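Putative DNA-binding protein (Ralstonia eutropha, PDB 3HWU) is of unknown function but carries a Plants and Prokaryotes Conserved (PCC) domain, assembles as a trimer and may bind DNA. Local coordinates at residues T68-S80 / H91-A104. Residues are numbered along the deposited sequence; the frame is centred on the assembly and turned at random.
Sequences TYRNVEMANMTGS and HAHGTVTDGTFQGA
Thr95 O takes two backbone donors from 72-80, Ala75 N at 2.8 Å and Asn76 N at 3.5 Å. Both bonds are weak, the first because it is bent to 126° at the hydrogen, the second because it is long. Two residues facing one define a classic beta bulge, and the pairing accordingly steps from Met74–Val96 to Asn76–Thr95. Beyond it the antiparallel ladder is regular: His93 N reaches Thr78 O almost straight (177°), and the two bonds between Ser80 and His91 carry the ladder on toward the hairpin turn.

On the face that carries Asn76, Thr78, His93 and Thr95, Asn76 OD1 accepts the Thr78 hydroxyl (OG1 to OD1, 2.7 Å) in the amide plane, on a lone pair. A water probably also donates to it, and lies 2.9 Å from Thr95 OG1, linking the two strands through side chains. Asn76 ND2 is held by Thr78 of the second subunit, while the imidazole ND1 of His93 binds Met74 O of the third. This polar face therefore lies against both other chains of the trimer.

The opposite face is apolar. Val72 CG2 comes within 3.7 Å of Val96 CB, and Val96 CG2 lies over one face of the Tyr69 ring. With CG anti to its carbonyl carbon (chi1 -63°), Tyr69 extends its phenol to the methyl of Ala104 on strand 103-114, OH to CB 3.4 Å. The chain turns a corner at Asn71, between Tyr69 and Val72, where Asn71 and Val72 form a G1 bulge opposite Met49.

The hairpin 72-84/87-97 is central in the antiparallel sheet, between strands 40-49 and 103-114; Met77 and Ala92 pack on Phe43 and Leu108 from these strands and touch helix 25-35 through Val25 and Leu26, respectively.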
ATOM      1  N   THR A  68      18.586  11.294  -1.948  1.00 14.51           N
ATOM      2  CA  THR A  68      18.420  10.496  -3.155  1.00 14.37           C
ATOM      3  C   THR A  68      19.008   9.111  -2.992  1.00 14.33           C
ATOM      4  O   THR A  68      20.162   8.926  -2.499  1.00 16.06           O
ATOM      5  CB  THR A  68      19.075  11.185  -4.361  1.00 16.62           C
ATOM      6  OG1 THR A  68      18.402  12.421  -4.607  1.00 16.66           O
ATOM      7  CG2 THR A  68      18.968  10.333  -5.634  1.00 16.79           C
ATOM      8  N   TYR A  69      18.210   8.127  -3.396  1.00 13.45           N
ATOM      9  CA  TYR A  69      18.621   6.738  -3.474  1.00 13.71           C
ATOM     10  C   TYR A  69      18.688   6.307  -4.917  1.00 13.30           C
ATOM     11  O   TYR A  69      17.894   6.726  -5.721  1.00 15.46           O
ATOM     12  CB  TYR A  69      17.639   5.840  -2.713  1.00 13.98           C
ATOM     13  CG  TYR A  69      17.577   6.124  -1.245  1.00 14.68           C
ATOM     14  CD1 TYR A  69      16.778   7.126  -0.735  1.00 16.21           C
ATOM     15  CD2 TYR A  69      18.362   5.447  -0.358  1.00 17.19           C
ATOM     16  CE1 TYR A  69      16.773   7.377   0.613  1.00 16.90           C
ATOM     17  CE2 TYR A  69      18.371   5.709   0.979  1.00 17.64           C
ATOM     18  CZ  TYR A  69      17.564   6.678   1.478  1.00 15.99           C
ATOM     19  OH  TYR A  69      17.581   6.911   2.848  1.00 17.74           O
ATOM     20  N   ARG A  70      19.665   5.476  -5.243  1.00 14.15           N
ATOM     21  CA  ARG A  70      19.895   4.996  -6.588  1.00 13.55           C
ATOM     22  C   ARG A  70      19.724   3.496  -6.717  1.00 12.45           C
ATOM     23  O   ARG A  70      20.155   2.753  -5.841  1.00 13.80           O
ATOM     24  CB  ARG A  70      21.322   5.387  -7.090  1.00 14.40           C
ATOM     25  CG  ARG A  70      21.554   6.881  -7.006  1.00 17.74           C
ATOM     26  CD  ARG A  70      22.969   7.228  -7.441  1.00 19.16           C
ATOM     27  NE  ARG A  70      23.232   8.654  -7.361  1.00 24.73           N
ATOM     28  CZ  ARG A  70      22.782   9.518  -8.264  1.00 29.95           C
ATOM     29  NH1 ARG A  70      22.023   9.102  -9.253  1.00 33.70           N
ATOM     30  NH2 ARG A  70      23.105  10.803  -8.186  1.00 31.13           N
ATOM     31  N   ASN A  71      19.181   3.055  -7.842  1.00 11.56           N
ATOM     32  CA  ASN A  71      19.052   1.630  -8.180  1.00 11.30           C
ATOM     33  C   ASN A  71      18.412   0.828  -7.032  1.00 10.23           C
ATOM     34  O   ASN A  71      19.002  -0.060  -6.408  1.00 11.08           O
ATOM     35  CB  ASN A  71      20.386   1.071  -8.644  1.00 11.96           C
ATOM     36  CG  ASN A  71      20.766   1.589 -10.029  1.00 14.24           C
ATOM     37  OD1 ASN A  71      19.917   1.960 -10.812  1.00 15.11           O
ATOM     38  ND2 ASN A  71      22.045   1.604 -10.332  1.00 17.11           N
ATOM     39  N   VAL A  72      17.162   1.197  -6.745  1.00 10.20           N
ATOM     40  CA  VAL A  72      16.409   0.657  -5.624  1.00 10.17           C
ATOM     41  C   VAL A  72      15.075   0.058  -6.057  1.00  9.60           C
ATOM     42  O   VAL A  72      14.426   0.541  -6.988  1.00  9.85           O
ATOM     43  CB  VAL A  72      16.127   1.703  -4.517  1.00 10.06           C
ATOM     44  CG1 VAL A  72      17.400   2.012  -3.739  1.00 12.53           C
ATOM     45  CG2 VAL A  72      15.473   2.952  -5.063  1.00 11.39           C
ATOM     46  N   GLU A  73      14.691  -1.031  -5.413  1.00  9.79           N
ATOM     47  CA  GLU A  73      13.316  -1.542  -5.530  1.00 10.63           C
ATOM     48  C   GLU A  73      12.388  -0.635  -4.746  1.00 10.82           C
ATOM     49  O   GLU A  73      12.716  -0.250  -3.629  1.00 12.63           O
ATOM     50  CB  GLU A  73      13.223  -2.968  -4.995  1.00 11.59           C
ATOM     51  CG  GLU A  73      13.916  -4.037  -5.888  1.00 13.53           C
ATOM     52  CD  GLU A  73      13.169  -4.358  -7.176  1.00 16.48           C
ATOM     53  OE1 GLU A  73      12.210  -3.666  -7.524  1.00 17.22           O
ATOM     54  OE2 GLU A  73      13.557  -5.351  -7.843  1.00 19.06           O
HETATM   55  N   MSE A  74      11.272  -0.261  -5.329  1.00  8.72           N
HETATM   56  CA  MSE A  74      10.234   0.458  -4.635  1.00  9.53           C
HETATM   57  C   MSE A  74       9.171  -0.508  -4.148  1.00  8.86           C
HETATM   58  O   MSE A  74       8.392  -1.078  -4.925  1.00  9.33           O
HETATM   59  CB  MSE A  74       9.611   1.517  -5.520  1.00  8.62           C
HETATM   60  CG  MSE A  74       8.644   2.385  -4.756  1.00 10.24           C
HETATM   61 SE   MSE A  74       7.984   3.885  -5.693  0.75 10.26          SE
HETATM   62  CE  MSE A  74       6.750   2.874  -6.922  1.00 12.55           C
ATOM     63  N   ALA A  75       9.273  -0.814  -2.861  1.00  9.96           N
ATOM     64  CA  ALA A  75       8.423  -1.809  -2.229  1.00  9.86           C
ATOM     65  C   ALA A  75       6.952  -1.381  -2.181  1.00  9.36           C
ATOM     66  O   ALA A  75       6.054  -2.200  -2.236  1.00  8.82           O
ATOM     67  CB  ALA A  75       8.949  -2.138  -0.797  1.00 12.21           C
ATOM     68  N   ASN A  76       6.726  -0.062  -2.098  1.00  8.67           N
ATOM     69  CA  ASN A  76       5.378   0.499  -2.198  1.00  8.44           C
ATOM     70  C   ASN A  76       5.465   1.968  -2.474  1.00  7.99           C
ATOM     71  O   ASN A  76       6.366   2.618  -1.966  1.00  8.76           O
ATOM     72  CB  ASN A  76       4.601   0.270  -0.877  1.00  8.02           C
ATOM     73  CG  ASN A  76       3.308   1.071  -0.856  1.00  8.01           C
ATOM     74  OD1 ASN A  76       3.320   2.239  -0.392  1.00  8.36           O
ATOM     75  ND2 ASN A  76       2.176   0.503  -1.379  1.00  8.09           N
HETATM   76  N   MSE A  77       4.509   2.449  -3.251  1.00  7.78           N
HETATM   77  CA  MSE A  77       4.161   3.855  -3.307  1.00  7.78           C
HETATM   78  C   MSE A  77       2.672   3.968  -2.994  1.00  7.90           C
HETATM   79  O   MSE A  77       1.898   3.106  -3.436  1.00  7.59           O
HETATM   80  CB  MSE A  77       4.415   4.360  -4.733  1.00  9.34           C
HETATM   81  CG  MSE A  77       4.036   5.836  -4.964  1.00  9.89           C
HETATM   82 SE   MSE A  77       4.653   6.543  -6.688  0.75  8.33          SE
HETATM   83  CE  MSE A  77       3.562   5.485  -7.861  1.00 11.08           C
ATOM     84  N   THR A  78       2.288   5.022  -2.272  1.00  7.21           N
ATOM     85  CA  THR A  78       0.894   5.292  -1.946  1.00  7.02           C
ATOM     86  C   THR A  78       0.713   6.786  -2.119  1.00  7.34           C
ATOM     87  O   THR A  78       1.545   7.561  -1.652  1.00  7.87           O
ATOM     88  CB  THR A  78       0.556   4.853  -0.502  1.00  7.24           C
ATOM     89  OG1 THR A  78       0.872   3.466  -0.346  1.00  7.86           O
ATOM     90  CG2 THR A  78      -0.922   5.033  -0.175  1.00  8.54           C
ATOM     91  N   GLY A  79      -0.377   7.235  -2.747  1.00  7.48           N
ATOM     92  CA  GLY A  79      -0.573   8.668  -2.956  1.00  7.33           C
ATOM     93  C   GLY A  79      -1.917   9.069  -3.492  1.00  7.22           C
ATOM     94  O   GLY A  79      -2.845   8.247  -3.530  1.00  7.91           O
ATOM     95  N   SER A  80      -2.039  10.338  -3.824  1.00  7.90           N
ATOM     96  CA  SER A  80      -3.259  10.905  -4.383  1.00  7.80           C
ATOM     97  C   SER A  80      -2.964  11.875  -5.497  1.00  8.95           C
ATOM     98  O   SER A  80      -1.914  12.509  -5.555  1.00  9.57           O
ATOM     99  CB  SER A  80      -4.102  11.604  -3.317  1.00  8.03           C
ATOM    100  OG  SER A  80      -3.393  12.662  -2.703  1.00  8.59           O
ATOM    101  N   HIS A  91       0.567  13.929  -4.559  1.00 11.34           N
ATOM    102  CA  HIS A  91       1.056  13.756  -3.202  1.00 11.12           C
ATOM    103  C   HIS A  91       1.368  12.289  -3.075  1.00  9.87           C
ATOM    104  O   HIS A  91       0.460  11.447  -3.101  1.00 11.63           O
ATOM    105  CB  HIS A  91      -0.006  14.147  -2.182  1.00 12.27           C
ATOM    106  CG  HIS A  91       0.443  14.038  -0.780  1.00 12.52           C
ATOM    107  ND1 HIS A  91      -0.425  14.012   0.294  1.00 14.24           N
ATOM    108  CD2 HIS A  91       1.690  13.950  -0.265  1.00 15.70           C
ATOM    109  CE1 HIS A  91       0.282  13.951   1.409  1.00 17.38           C
ATOM    110  NE2 HIS A  91       1.569  13.915   1.095  1.00 15.79           N
ATOM    111  N   ALA A  92       2.646  11.942  -2.990  1.00  9.41           N
ATOM    112  CA  ALA A  92       3.034  10.553  -2.995  1.00  9.29           C
ATOM    113  C   ALA A  92       4.103  10.300  -1.919  1.00  9.07           C
ATOM    114  O   ALA A  92       5.026  11.099  -1.742  1.00  8.65           O
ATOM    115  CB  ALA A  92       3.585  10.118  -4.381  1.00 11.67           C
ATOM    116  N   HIS A  93       4.001   9.134  -1.296  1.00  8.78           N
ATOM    117  CA  HIS A  93       5.026   8.605  -0.404  1.00  8.08           C
ATOM    118  C   HIS A  93       5.517   7.281  -0.993  1.00  8.47           C
ATOM    119  O   HIS A  93       4.789   6.585  -1.724  1.00  8.87           O
ATOM    120  CB  HIS A  93       4.488   8.379   1.015  1.00 10.01           C
ATOM    121  CG  HIS A  93       4.137   9.630   1.762  1.00  9.99           C
ATOM    122  ND1 HIS A  93       3.801   9.606   3.093  1.00 14.95           N
ATOM    123  CD2 HIS A  93       4.074  10.930   1.396  1.00 11.50           C
ATOM    124  CE1 HIS A  93       3.621  10.839   3.518  1.00 13.93           C
ATOM    125  NE2 HIS A  93       3.803  11.666   2.517  1.00 11.52           N
ATOM    126  N   GLY A  94       6.717   6.863  -0.597  1.00  8.88           N
ATOM    127  CA  GLY A  94       7.249   5.602  -1.017  1.00 10.26           C
ATOM    128  C   GLY A  94       8.184   4.975  -0.012  1.00  8.80           C
ATOM    129  O   GLY A  94       8.696   5.650   0.859  1.00 10.13           O
ATOM    130  N   THR A  95       8.446   3.695  -0.229  1.00  8.83           N
ATOM    131  CA  THR A  95       9.335   2.861   0.549  1.00 10.30           C
ATOM    132  C   THR A  95      10.250   2.151  -0.476  1.00  9.80           C
ATOM    133  O   THR A  95       9.742   1.489  -1.392  1.00  9.86           O
ATOM    134  CB  THR A  95       8.517   1.764   1.328  1.00 11.16           C
ATOM    135  OG1 THR A  95       7.454   2.405   2.102  1.00 14.39           O
ATOM    136  CG2 THR A  95       9.370   0.921   2.173  1.00 13.62           C
ATOM    137  N   VAL A  96      11.568   2.303  -0.339  1.00  9.95           N
ATOM    138  CA  VAL A  96      12.575   1.740  -1.256  1.00  9.82           C
ATOM    139  C   VAL A  96      13.562   0.889  -0.480  1.00 10.47           C
ATOM    140  O   VAL A  96      13.799   1.127   0.710  1.00 11.52           O
ATOM    141  CB  VAL A  96      13.307   2.819  -2.099  1.00 10.66           C
ATOM    142  CG1 VAL A  96      12.322   3.548  -3.038  1.00 12.55           C
ATOM    143  CG2 VAL A  96      14.062   3.837  -1.239  1.00 11.67           C
ATOM    144  N   THR A  97      14.128  -0.094  -1.162  1.00  9.57           N
ATOM    145  CA  THR A  97      15.094  -0.996  -0.567  1.00 10.40           C
ATOM    146  C   THR A  97      16.183  -1.300  -1.606  1.00 10.49           C
ATOM    147  O   THR A  97      15.945  -1.238  -2.822  1.00 11.09           O
ATOM    148  CB  THR A  97      14.449  -2.329  -0.126  1.00 11.84           C
ATOM    149  OG1 THR A  97      13.948  -3.021  -1.275  1.00 14.62           O
ATOM    150  CG2 THR A  97      13.298  -2.107   0.885  1.00 12.75           C
ATOM    151  N   ASP A  98      17.363  -1.671  -1.119  1.00 11.70           N
ATOM    152  CA  ASP A  98      18.490  -1.976  -2.001  1.00 12.32           C
ATOM    153  C   ASP A  98      19.002  -3.383  -1.721  1.00 10.99           C
ATOM    154  O   ASP A  98      18.295  -4.234  -1.202  1.00 11.52           O
ATOM    155  CB  ASP A  98      19.603  -0.938  -1.833  1.00 13.10           C
ATOM    156  CG  ASP A  98      20.267  -0.998  -0.464  1.00 15.26           C
ATOM    157  OD1 ASP A  98      19.837  -1.814   0.381  1.00 15.06           O
ATOM    158  OD2 ASP A  98      21.185  -0.147  -0.230  1.00 19.12           O
ATOM    159  N   GLY A  99      20.256  -3.655  -2.086  1.00 11.23           N
ATOM    160  CA  GLY A  99      20.810  -4.974  -1.874  1.00 12.51           C
ATOM    161  C   GLY A  99      21.085  -5.341  -0.426  1.00 12.49           C
ATOM    162  O   GLY A  99      21.412  -6.484  -0.153  1.00 15.39           O
ATOM    163  N   THR A 100      20.916  -4.408   0.502  1.00 12.09           N
ATOM    164  CA  THR A 100      20.918  -4.733   1.930  1.00 12.48           C
ATOM    165  C   THR A 100      19.519  -5.144   2.417  1.00 12.08           C
ATOM    166  O   THR A 100      19.382  -5.599   3.551  1.00 13.93           O
ATOM    167  CB  THR A 100      21.328  -3.546   2.806  1.00 13.84           C
ATOM    168  OG1 THR A 100      20.289  -2.554   2.841  1.00 13.32           O
ATOM    169  CG2 THR A 100      22.650  -2.956   2.371  1.00 15.56           C
ATOM    170  N   PHE A 101      18.513  -4.888   1.582  1.00 11.06           N
ATOM    171  CA  PHE A 101      17.085  -5.058   1.892  1.00 11.76           C
ATOM    172  C   PHE A 101      16.533  -4.127   2.929  1.00 11.29           C
ATOM    173  O   PHE A 101      15.346  -4.158   3.261  1.00 12.42           O
ATOM    174  CB  PHE A 101      16.745  -6.521   2.182  1.00 12.67           C
ATOM    175  CG  PHE A 101      17.196  -7.458   1.094  1.00 13.77           C
ATOM    176  CD1 PHE A 101      16.358  -7.744   0.042  1.00 14.08           C
ATOM    177  CD2 PHE A 101      18.467  -8.030   1.097  1.00 15.13           C
ATOM    178  CE1 PHE A 101      16.779  -8.594  -0.960  1.00 14.54           C
ATOM    179  CE2 PHE A 101      18.908  -8.842   0.048  1.00 16.02           C
ATOM    180  CZ  PHE A 101      18.044  -9.136  -0.950  1.00 15.04           C
ATOM    181  N   GLN A 102      17.331  -3.199   3.424  1.00 11.67           N
ATOM    182  CA  GLN A 102      16.841  -2.258   4.441  1.00 13.03           C
ATOM    183  C   GLN A 102      15.962  -1.202   3.780  1.00 13.03           C
ATOM    184  O   GLN A 102      16.228  -0.752   2.645  1.00 15.15           O
ATOM    185  CB  GLN A 102      17.986  -1.560   5.161  1.00 13.38           C
ATOM    186  CG  GLN A 102      18.818  -2.515   5.986  1.00 16.72           C
ATOM    187  CD  GLN A 102      20.158  -1.940   6.447  1.00 21.64           C
ATOM    188  OE1 GLN A 102      20.375  -0.717   6.489  1.00 32.64           O
ATOM    189  NE2 GLN A 102      21.081  -2.834   6.736  1.00 29.80           N
ATOM    190  N   GLY A 103      14.877  -0.863   4.456  1.00 12.40           N
ATOM    191  CA  GLY A 103      13.926   0.116   3.919  1.00 12.72           C
ATOM    192  C   GLY A 103      14.163   1.560   4.258  1.00 11.82           C
ATOM    193  O   GLY A 103      14.614   1.883   5.351  1.00 12.66           O
ATOM    194  N   ALA A 104      13.816   2.434   3.311  1.00 12.28           N
ATOM    195  CA  ALA A 104      13.938   3.872   3.488  1.00 11.76           C
ATOM    196  C   ALA A 104      12.848   4.521   2.682  1.00 11.86           C
ATOM    197  O   ALA A 104      12.208   3.864   1.846  1.00 14.88           O
ATOM    198  CB  ALA A 104      15.326   4.360   2.975  1.00 13.16           C
TER
HETATM  199  O   HOH W   1       5.318   3.814   0.755  1.00 11.80           O